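Local coordinates for nucleotide-binding protein, universal stress protein UspA family (Lactobacillus plantarum, PDB 3S3T) that binds ATP as a member of the universal stress protein family and probably serves in the stress response, although its precise cellular role is unknown, at residues 36-41 / 69-74; 98-103 / 135-140. One frame throughout, in Å; residues are numbered along the deposited sequence.

Interaction 1: residues 36-41 / 69-74. With ATP (adenosine-5'-triphosphate), chain I.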
# COMPACT_ATOMS: atom_id res chain seq x y z
N LEU A 36 -0.56 20.59 -21.43
CA LEU A 36 -1.36 20.11 -20.32
C LEU A 36 -2.57 19.34 -20.84
O LEU A 36 -3.21 19.78 -21.77
CB LEU A 36 -1.81 21.29 -19.41
CG LEU A 36 -2.59 20.97 -18.13
CD1 LEU A 36 -1.82 20.01 -17.25
CD2 LEU A 36 -2.93 22.27 -17.39
N THR A 37 -2.82 18.16 -20.25
CA THR A 37 -4.03 17.38 -20.55
C THR A 37 -4.78 17.07 -19.24
O THR A 37 -4.17 16.53 -18.32
CB THR A 37 -3.66 16.05 -21.21
OG1 THR A 37 -3.05 16.32 -22.47
CG2 THR A 37 -4.93 15.15 -21.43
N ALA A 38 -6.06 17.45 -19.16
CA ALA A 38 -6.97 17.00 -18.08
C ALA A 38 -7.77 15.80 -18.55
O ALA A 38 -8.32 15.79 -19.67
CB ALA A 38 -7.88 18.11 -17.62
N LEU A 39 -7.80 14.75 -17.71
CA LEU A 39 -8.43 13.48 -18.07
C LEU A 39 -9.45 13.10 -17.00
O LEU A 39 -9.06 12.92 -15.86
CB LEU A 39 -7.39 12.38 -18.19
CG LEU A 39 -7.87 10.91 -18.28
CD1 LEU A 39 -8.74 10.62 -19.59
CD2 LEU A 39 -6.69 10.02 -18.22
N TYR A 40 -10.72 13.00 -17.36
CA TYR A 40 -11.74 12.41 -16.47
C TYR A 40 -12.09 11.02 -16.95
O TYR A 40 -12.48 10.83 -18.11
CB TYR A 40 -13.00 13.29 -16.48
CG TYR A 40 -14.08 12.88 -15.50
CD1 TYR A 40 -14.89 11.76 -15.72
CD2 TYR A 40 -14.32 13.63 -14.34
CE1 TYR A 40 -15.86 11.39 -14.79
CE2 TYR A 40 -15.33 13.28 -13.43
CZ TYR A 40 -16.07 12.18 -13.64
OH TYR A 40 -17.03 11.89 -12.72
N VAL A 41 -11.99 10.03 -16.07
CA VAL A 41 -12.40 8.68 -16.42
C VAL A 41 -13.76 8.31 -15.85
O VAL A 41 -13.96 8.31 -14.64
CB VAL A 41 -11.36 7.63 -16.00
CG1 VAL A 41 -11.73 6.24 -16.64
CG2 VAL A 41 -9.97 8.03 -16.47
N ASP A 69 -18.89 19.49 -18.89
CA ASP A 69 -19.14 20.86 -18.47
C ASP A 69 -18.02 21.35 -17.54
O ASP A 69 -17.65 22.52 -17.58
CB ASP A 69 -20.51 21.02 -17.79
CG ASP A 69 -20.74 22.44 -17.32
OD1 ASP A 69 -20.99 23.33 -18.18
OD2 ASP A 69 -20.58 22.66 -16.09
N ALA A 70 -17.49 20.48 -16.69
CA ALA A 70 -16.37 20.90 -15.85
C ALA A 70 -15.11 21.21 -16.71
O ALA A 70 -14.35 22.12 -16.41
CB ALA A 70 -16.07 19.87 -14.81
N MSE A 71 -14.92 20.45 -17.80
CA MSE A 71 -13.80 20.65 -18.71
C MSE A 71 -13.93 21.99 -19.44
O MSE A 71 -12.97 22.76 -19.53
CB MSE A 71 -13.71 19.50 -19.71
CG MSE A 71 -13.29 18.18 -19.10
SE MSE A 71 -11.55 18.30 -18.19
CE MSE A 71 -11.43 16.44 -17.69
N ARG A 72 -15.14 22.28 -19.94
CA ARG A 72 -15.44 23.60 -20.50
C ARG A 72 -14.98 24.72 -19.58
O ARG A 72 -14.24 25.59 -20.02
CB ARG A 72 -16.93 23.73 -20.76
CG ARG A 72 -17.37 23.10 -22.08
CD ARG A 72 -18.75 23.63 -22.53
NE ARG A 72 -19.32 22.84 -23.64
CZ ARG A 72 -19.85 21.61 -23.55
NH1 ARG A 72 -19.90 20.96 -22.39
NH2 ARG A 72 -20.33 21.01 -24.64
N GLN A 73 -15.39 24.67 -18.32
CA GLN A 73 -14.95 25.67 -17.33
C GLN A 73 -13.44 25.70 -17.19
O GLN A 73 -12.84 26.77 -17.06
CB GLN A 73 -15.55 25.41 -15.94
CG GLN A 73 -17.05 25.58 -15.84
CD GLN A 73 -17.55 25.46 -14.40
OE1 GLN A 73 -17.53 24.38 -13.80
NE2 GLN A 73 -18.02 26.57 -13.84
N ARG A 74 -12.81 24.53 -17.20
CA ARG A 74 -11.36 24.51 -17.07
C ARG A 74 -10.65 25.19 -18.28
O ARG A 74 -9.68 25.91 -18.07
CB ARG A 74 -10.84 23.08 -16.84
CG ARG A 74 -11.19 22.56 -15.44
CD ARG A 74 -10.68 21.17 -15.23
NE ARG A 74 -11.12 20.62 -13.94
CZ ARG A 74 -12.01 19.65 -13.79
NH1 ARG A 74 -12.59 19.06 -14.84
NH2 ARG A 74 -12.32 19.27 -12.58
PG ATP I . -10.82 5.54 -3.00
O1G ATP I . -11.34 5.56 -4.42
O2G ATP I . -11.86 5.14 -2.01
O3G ATP I . -9.55 4.74 -2.76
PB ATP I . -10.89 8.48 -3.12
O1B ATP I . -11.05 9.42 -1.96
O2B ATP I . -12.00 8.37 -4.11
O3B ATP I . -10.50 7.05 -2.51
PA ATP I . -8.93 8.54 -5.27
O1A ATP I . -9.93 7.82 -6.13
O2A ATP I . -7.63 7.86 -5.12
O3A ATP I . -9.49 8.90 -3.83
O5' ATP I . -8.72 10.00 -5.97
C5' ATP I . -7.46 10.66 -5.84
C4' ATP I . -7.15 11.46 -7.10
O4' ATP I . -7.16 10.51 -8.16
C3' ATP I . -8.21 12.49 -7.47
O3' ATP I . -8.04 13.72 -6.79
C2' ATP I . -8.00 12.53 -8.97
O2' ATP I . -6.87 13.35 -9.20
C1' ATP I . -7.70 11.09 -9.34
N9 ATP I . -8.89 10.37 -9.78
C8 ATP I . -9.74 9.62 -9.02
N7 ATP I . -10.76 9.13 -9.77
C5 ATP I . -10.55 9.58 -11.01
C6 ATP I . -11.26 9.45 -12.28
N6 ATP I . -12.39 8.72 -12.31
N1 ATP I . -10.73 10.08 -13.39
C2 ATP I . -9.60 10.79 -13.29
N3 ATP I . -8.91 10.99 -12.16
C4 ATP I . -9.34 10.40 -11.02

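Interaction 2: residues 98-103 / 135-140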
# COMPACT_ATOMS: atom_id res chain seq x y z
N THR A 98 -6.89 3.19 -16.50
CA THR A 98 -6.97 4.05 -17.65
C THR A 98 -5.92 5.15 -17.60
O THR A 98 -5.37 5.53 -18.63
CB THR A 98 -8.41 4.64 -17.79
OG1 THR A 98 -9.35 3.55 -17.89
CG2 THR A 98 -8.52 5.55 -19.03
N ILE A 99 -5.68 5.68 -16.41
CA ILE A 99 -4.68 6.70 -16.18
C ILE A 99 -3.28 6.13 -16.47
O ILE A 99 -2.50 6.71 -17.22
CB ILE A 99 -4.76 7.24 -14.71
CG1 ILE A 99 -6.03 8.08 -14.50
CG2 ILE A 99 -3.49 8.06 -14.39
CD1 ILE A 99 -6.42 8.29 -13.03
N GLU A 100 -2.99 4.96 -15.92
CA GLU A 100 -1.73 4.26 -16.23
C GLU A 100 -1.58 4.08 -17.74
O GLU A 100 -0.51 4.39 -18.32
CB GLU A 100 -1.71 2.89 -15.53
CG GLU A 100 -0.57 1.98 -15.89
CD GLU A 100 -0.66 0.60 -15.26
OE1 GLU A 100 -1.71 0.20 -14.78
OE2 GLU A 100 0.34 -0.10 -15.29
N ASP A 101 -2.63 3.56 -18.38
CA ASP A 101 -2.57 3.21 -19.78
C ASP A 101 -2.37 4.49 -20.60
O ASP A 101 -1.67 4.48 -21.61
CB ASP A 101 -3.85 2.48 -20.23
CG ASP A 101 -3.90 1.05 -19.74
OD1 ASP A 101 -2.88 0.52 -19.23
OD2 ASP A 101 -4.97 0.45 -19.85
N TYR A 102 -3.00 5.57 -20.16
CA TYR A 102 -2.93 6.81 -20.87
C TYR A 102 -1.47 7.30 -20.87
O TYR A 102 -0.97 7.72 -21.91
CB TYR A 102 -3.86 7.87 -20.25
CG TYR A 102 -4.06 9.06 -21.16
CD1 TYR A 102 -5.15 9.13 -22.00
CD2 TYR A 102 -3.14 10.11 -21.18
CE1 TYR A 102 -5.34 10.21 -22.84
CE2 TYR A 102 -3.33 11.20 -22.02
CZ TYR A 102 -4.43 11.23 -22.86
OH TYR A 102 -4.60 12.31 -23.70
N ALA A 103 -0.81 7.24 -19.72
CA ALA A 103 0.59 7.67 -19.62
C ALA A 103 1.51 6.78 -20.46
O ALA A 103 2.49 7.26 -21.01
CB ALA A 103 1.06 7.67 -18.19
N VAL A 135 0.80 6.36 -8.42
CA VAL A 135 2.16 6.58 -7.99
C VAL A 135 3.05 5.34 -8.26
O VAL A 135 4.21 5.45 -8.70
CB VAL A 135 2.21 6.99 -6.45
CG1 VAL A 135 3.63 6.87 -5.89
CG2 VAL A 135 1.66 8.45 -6.23
N ASP A 136 2.50 4.16 -7.98
CA ASP A 136 3.18 2.91 -8.14
C ASP A 136 3.47 2.60 -9.61
O ASP A 136 4.61 2.26 -9.99
CB ASP A 136 2.25 1.84 -7.56
CG ASP A 136 2.92 0.51 -7.35
OD1 ASP A 136 4.01 0.30 -7.89
OD2 ASP A 136 2.33 -0.30 -6.61
N HIS A 137 2.45 2.77 -10.44
CA HIS A 137 2.50 2.20 -11.77
C HIS A 137 2.86 3.17 -12.88
O HIS A 137 3.03 2.75 -14.06
CB HIS A 137 1.18 1.55 -12.08
CG HIS A 137 0.95 0.26 -11.35
ND1 HIS A 137 0.32 0.20 -10.13
CD2 HIS A 137 1.22 -1.02 -11.70
CE1 HIS A 137 0.26 -1.06 -9.73
NE2 HIS A 137 0.78 -1.83 -10.67
N ALA A 138 3.00 4.46 -12.58
CA ALA A 138 3.28 5.40 -13.67
C ALA A 138 4.72 5.29 -14.14
O ALA A 138 5.62 5.06 -13.35
CB ALA A 138 3.01 6.87 -13.26
N PRO A 139 4.94 5.50 -15.44
CA PRO A 139 6.29 5.49 -16.01
C PRO A 139 7.05 6.83 -15.82
O PRO A 139 8.19 6.94 -16.25
CB PRO A 139 6.03 5.22 -17.49
CG PRO A 139 4.74 5.93 -17.74
CD PRO A 139 3.92 5.70 -16.47
N CYS A 140 6.50 7.80 -15.11
CA CYS A 140 7.10 9.11 -15.02
C CYS A 140 6.92 9.62 -13.61
O CYS A 140 6.30 8.96 -12.74
CB CYS A 140 6.42 10.06 -15.98
SG CYS A 140 4.61 10.17 -15.75

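Interaction 1: residues 36-41 / 69-74
Met71, a selenomethionine in this crystal, lays its CE methyl over one face of the flat peptide group joining Leu39 to Tyr40, and CE comes within 3.5 Å of Tyr40 N. The phenol ring of Tyr40 is not what it touches: the methyl stops at the foot of that side chain, 3.7 Å from Tyr40 CB. Another flat group, the adenine of ATP, meets the strand at its rim. Val41 N donates to ATP N1 over 3.0 Å, and ATP N6 donates to Val41 O over 2.8 Å with a nearly straight N-H...O angle of 173°. Val41 CB lies next to this bonded edge of the base, 3.6 Å from ATP N1, a van der Waals contact beside the pair of bonds.

Two residues before Tyr40 in the strand, Ala38 CB packs against Met71 SE at 3.7 Å. The Met71 chain reaches both places because it bends at chi2 (-57°) and then runs straight to CE, so that selenium rests by the alanine and the methyl reaches on to the next residues. Helix 53-78 and strand 35-43 run nearly antiparallel here, the short axes 10.2 Å apart at closest approach. With strand 87-93 they form a beta-alpha-beta crossover of the Rossmann-like sheet, one strand lying beside the other. Tyr40 OH is hydrogen-bonded to Glu63 on the same helix, while Val12 also packs against Met71.

No hydrogen bond joins segments 36-41 and 69-74. Their fit rests on an alanine small enough to admit a long, polarisable side chain. Segment 69-74 does not touch Val41, whose backbone N and O bond the adenine: one donor and one acceptor facing N1 and N6, a pairing that suits a base with an amino group.

Interaction 2: residues 98-103 / 135-140
Side-chain packing without a hydrogen bond between the two segments joins Glu100 and Ala103, on helix 95-105, to His137 and Pro139, where helix 129-137 ends and the chain turns toward strand 141-145. Glu100 reaches across with an extended chain whose CG stands opposite the backbone N (chi1 172°), bringing its carboxylate obliquely up to CB and CD2 of the histidine. There Glu100 OE2 lies 3.7 Å from His137 CB and 3.8 Å from His137 CD2, with the carboxylate and imidazole planes 48° apart.

Both helices belong to the Rossmann-like universal stress protein fold, in which they flank strand 111-115 in the sequence and cover one side of the parallel sheet. Tyr133 ties the polar ends together: its OH is hydrogen-bonded to Glu100 OE1, its O to His137 ND1, and its ring stacks on the imidazole. Glu100 OE2 also forms a salt bridge with Lys104, and OE1 forms one with Arg124 of the second subunit. With an alanine at Glu100, Lys104 and the neighbouring subunit's Arg124 would probably each lose a carboxylate partner, and the flank of His137 would be left less well covered.

One helical turn further on, Ala103 CB packs against the CD and CG methylenes of Pro139, 3.9 Å from Pro139 CD and 4.1 Å from Pro139 CG.

How the interactions relate
Interaction 1 and interaction 2 follow one another along the chain and lie on opposite sides of its centre, about 18 Å apart between their own centres. The parallel sheet separates them: strand 35-43 turns Ala38 toward helix 53-78 and sends Thr37 and Leu39 the other way, to helix 95-105. There Thr37 CG2 packs 3.7 Å from Tyr102 OH, and Leu39 CD2 lies 4.1 Å from Tyr102 CG. Nearer the nucleotide, Val41 CG1 is 3.8 Å from Thr98 OG1. ATP is shared unequally: interaction 1 supplies Leu39, Tyr40 and Val41 to its pocket, whereas interaction 2 contributes Ile99, with the side chain of His137 about 10 Å from ATP.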